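Local structure of putative HAD-hydrolase YfnB (Bacillus subtilis, 3ED5) at residues K45-T50 / K79-E84. The protein is a putative hydrolase of the HAD superfamily, possibly a 5'-nucleotidase, whose natural substrate is not firmly known. Residues are numbered along the deposited sequence; the frame is centred on the assembly and turned at random.
Sequences KAQYKT and KEYGYE
The ring of Tyr81 points its hydroxyl at Gln47: Tyr81 OH lies 3.6 Å from Gln47 CG, which sits close to the ring plane just beyond the oxygen. The two side chains cross at about a right angle, and the Gln47 amide is turned 52° from the ring, so this is an end-on touch on a methylene and not a stack. Glu80 CG stands above the plane but outside the rim of the Tyr81 ring, 3.7 Å from Tyr81 CD1, so it flanks the ring and does not cover its face. Beyond CG the Glu80 chain is extended (chi2 174°), which carries its carboxylate on toward Gln47; even so, Glu80 OE1 stops 4.2 Å from Gln47 CB. Water completes the link: one molecule donates to Gln47 OE1 at 2.6 Å and to Glu80 OE1 at 2.7 Å. Bridging two acceptors uses both of its hydrogens and avoids direct contact between the two oxygens. The join is thin, with 87 Å² buried in total, and lies at the protein surface.

Just after the residues that make the contact, a Schellman motif ends helix 66-80: Gly82, at positive phi, is its C' residue, Gly82 N bonds to Lys79 O at 3.0 Å and Tyr83 N reaches back to Leu78 O. The contact ties helix 42-60 to the C-terminal end of helix 66-80, within the helical cap inserted after strand 9-12 of the Rossmann-like core. Inward of it, Gln47 also touches Leu77, while Tyr48 lies nearly parallel to Phe74 and packs against helix 21-35.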
loop_
_atom_site.group_PDB
_atom_site.type_symbol
_atom_site.label_atom_id
_atom_site.label_comp_id
_atom_site.label_asym_id
_atom_site.label_seq_id
_atom_site.Cartn_x
_atom_site.Cartn_y
_atom_site.Cartn_z
ATOM N N LYS A 45 -0.635 13.734 16.250
ATOM C CA LYS A 45 -0.111 12.773 15.295
ATOM C C LYS A 45 -0.722 11.386 15.520
ATOM O O LYS A 45 -1.084 10.673 14.540
ATOM C CB LYS A 45 1.399 12.728 15.441
ATOM C CG LYS A 45 2.112 12.165 14.249
ATOM C CD LYS A 45 3.474 12.824 14.069
ATOM C CE LYS A 45 4.298 12.870 15.370
ATOM N NZ LYS A 45 5.721 12.439 15.108
ATOM N N ALA A 46 -0.812 10.999 16.788
ATOM C CA ALA A 46 -1.389 9.723 17.169
ATOM C C ALA A 46 -2.859 9.694 16.752
ATOM O O ALA A 46 -3.312 8.718 16.149
ATOM C CB ALA A 46 -1.254 9.496 18.662
ATOM N N GLN A 47 -3.602 10.764 17.056
ATOM C CA GLN A 47 -5.024 10.784 16.650
ATOM C C GLN A 47 -5.195 10.770 15.129
ATOM O O GLN A 47 -6.101 10.070 14.627
ATOM C CB GLN A 47 -5.814 11.946 17.269
ATOM C CG GLN A 47 -6.037 11.835 18.792
ATOM C CD GLN A 47 -6.686 10.537 19.288
ATOM O OE1 GLN A 47 -7.803 10.151 18.889
ATOM N NE2 GLN A 47 -5.992 9.874 20.214
ATOM N N TYR A 48 -4.338 11.503 14.401
ATOM C CA TYR A 48 -4.364 11.465 12.932
ATOM C C TYR A 48 -4.246 10.013 12.463
ATOM O O TYR A 48 -5.028 9.526 11.611
ATOM C CB TYR A 48 -3.235 12.287 12.263
ATOM C CG TYR A 48 -3.228 12.003 10.778
ATOM C CD1 TYR A 48 -4.239 12.525 9.964
ATOM C CD2 TYR A 48 -2.280 11.153 10.197
ATOM C CE1 TYR A 48 -4.310 12.230 8.617
ATOM C CE2 TYR A 48 -2.324 10.856 8.827
ATOM C CZ TYR A 48 -3.346 11.394 8.040
ATOM O OH TYR A 48 -3.406 11.119 6.688
ATOM N N LYS A 49 -3.270 9.305 13.022
ATOM C CA LYS A 49 -3.063 7.921 12.565
ATOM C C LYS A 49 -4.282 7.034 12.841
ATOM O O LYS A 49 -4.655 6.241 11.967
ATOM C CB LYS A 49 -1.771 7.327 13.129
ATOM C CG LYS A 49 -0.506 8.028 12.577
ATOM C CD LYS A 49 0.743 7.211 12.885
ATOM C CE LYS A 49 2.014 7.832 12.309
ATOM N NZ LYS A 49 2.753 8.653 13.323
ATOM N N THR A 50 -4.932 7.210 13.995
ATOM C CA THR A 50 -6.085 6.391 14.337
ATOM C C THR A 50 -7.279 6.736 13.430
ATOM O O THR A 50 -7.978 5.828 12.924
ATOM C CB THR A 50 -6.479 6.542 15.838
ATOM O OG1 THR A 50 -5.336 6.222 16.664
ATOM C CG2 THR A 50 -7.643 5.599 16.185
ATOM N N LYS A 79 -10.718 19.883 13.302
ATOM C CA LYS A 79 -11.974 20.373 13.923
ATOM C C LYS A 79 -12.099 20.076 15.439
ATOM O O LYS A 79 -12.536 20.945 16.227
ATOM C CB LYS A 79 -13.192 19.813 13.171
ATOM C CG LYS A 79 -14.531 20.426 13.564
ATOM C CD LYS A 79 -15.696 19.549 13.104
ATOM C CE LYS A 79 -15.747 19.366 11.611
ATOM N NZ LYS A 79 -16.651 18.201 11.319
ATOM N N GLU A 80 -11.620 18.902 15.862
ATOM C CA GLU A 80 -11.759 18.499 17.257
ATOM C C GLU A 80 -10.708 19.182 18.143
ATOM O O GLU A 80 -10.861 19.244 19.364
ATOM C CB GLU A 80 -11.725 16.965 17.379
ATOM C CG GLU A 80 -10.368 16.357 17.228
ATOM C CD GLU A 80 -10.383 14.827 17.501
ATOM O OE1 GLU A 80 -9.374 14.161 17.200
ATOM O OE2 GLU A 80 -11.382 14.334 18.048
ATOM N N TYR A 81 -9.665 19.718 17.504
ATOM C CA TYR A 81 -8.671 20.600 18.158
ATOM C C TYR A 81 -9.031 22.086 18.006
ATOM O O TYR A 81 -8.243 22.980 18.381
ATOM C CB TYR A 81 -7.229 20.251 17.690
ATOM C CG TYR A 81 -6.802 18.881 18.219
ATOM C CD1 TYR A 81 -6.955 17.717 17.460
ATOM C CD2 TYR A 81 -6.329 18.755 19.538
ATOM C CE1 TYR A 81 -6.625 16.477 17.996
ATOM C CE2 TYR A 81 -5.980 17.523 20.063
ATOM C CZ TYR A 81 -6.127 16.401 19.308
ATOM O OH TYR A 81 -5.775 15.204 19.899
ATOM N N GLY A 82 -10.249 22.361 17.541
ATOM C CA GLY A 82 -10.818 23.720 17.561
ATOM C C GLY A 82 -10.521 24.591 16.347
ATOM O O GLY A 82 -10.771 25.802 16.386
ATOM N N TYR A 83 -9.973 24.000 15.285
ATOM C CA TYR A 83 -9.671 24.729 14.040
ATOM C C TYR A 83 -10.750 24.497 12.986
ATOM O O TYR A 83 -11.123 23.337 12.719
ATOM C CB TYR A 83 -8.319 24.294 13.441
ATOM C CG TYR A 83 -7.096 24.426 14.340
ATOM C CD1 TYR A 83 -6.366 25.630 14.412
ATOM C CD2 TYR A 83 -6.647 23.348 15.104
ATOM C CE1 TYR A 83 -5.226 25.733 15.234
ATOM C CE2 TYR A 83 -5.518 23.438 15.920
ATOM C CZ TYR A 83 -4.814 24.640 15.983
ATOM O OH TYR A 83 -3.704 24.718 16.794
ATOM N N GLU A 84 -11.237 25.576 12.360
ATOM C CA GLU A 84 -12.140 25.461 11.216
ATOM C C GLU A 84 -11.281 25.286 9.965
ATOM O O GLU A 84 -10.555 26.213 9.566
ATOM C CB GLU A 84 -13.068 26.683 11.110
ATOM C CG GLU A 84 -14.379 26.521 11.882
ATOM C CD GLU A 84 -14.180 25.882 13.244
ATOM O OE1 GLU A 84 -13.831 26.608 14.196
ATOM O OE2 GLU A 84 -14.371 24.649 13.356
HETATM O O HOH W 1 -9.685 11.576 17.724
#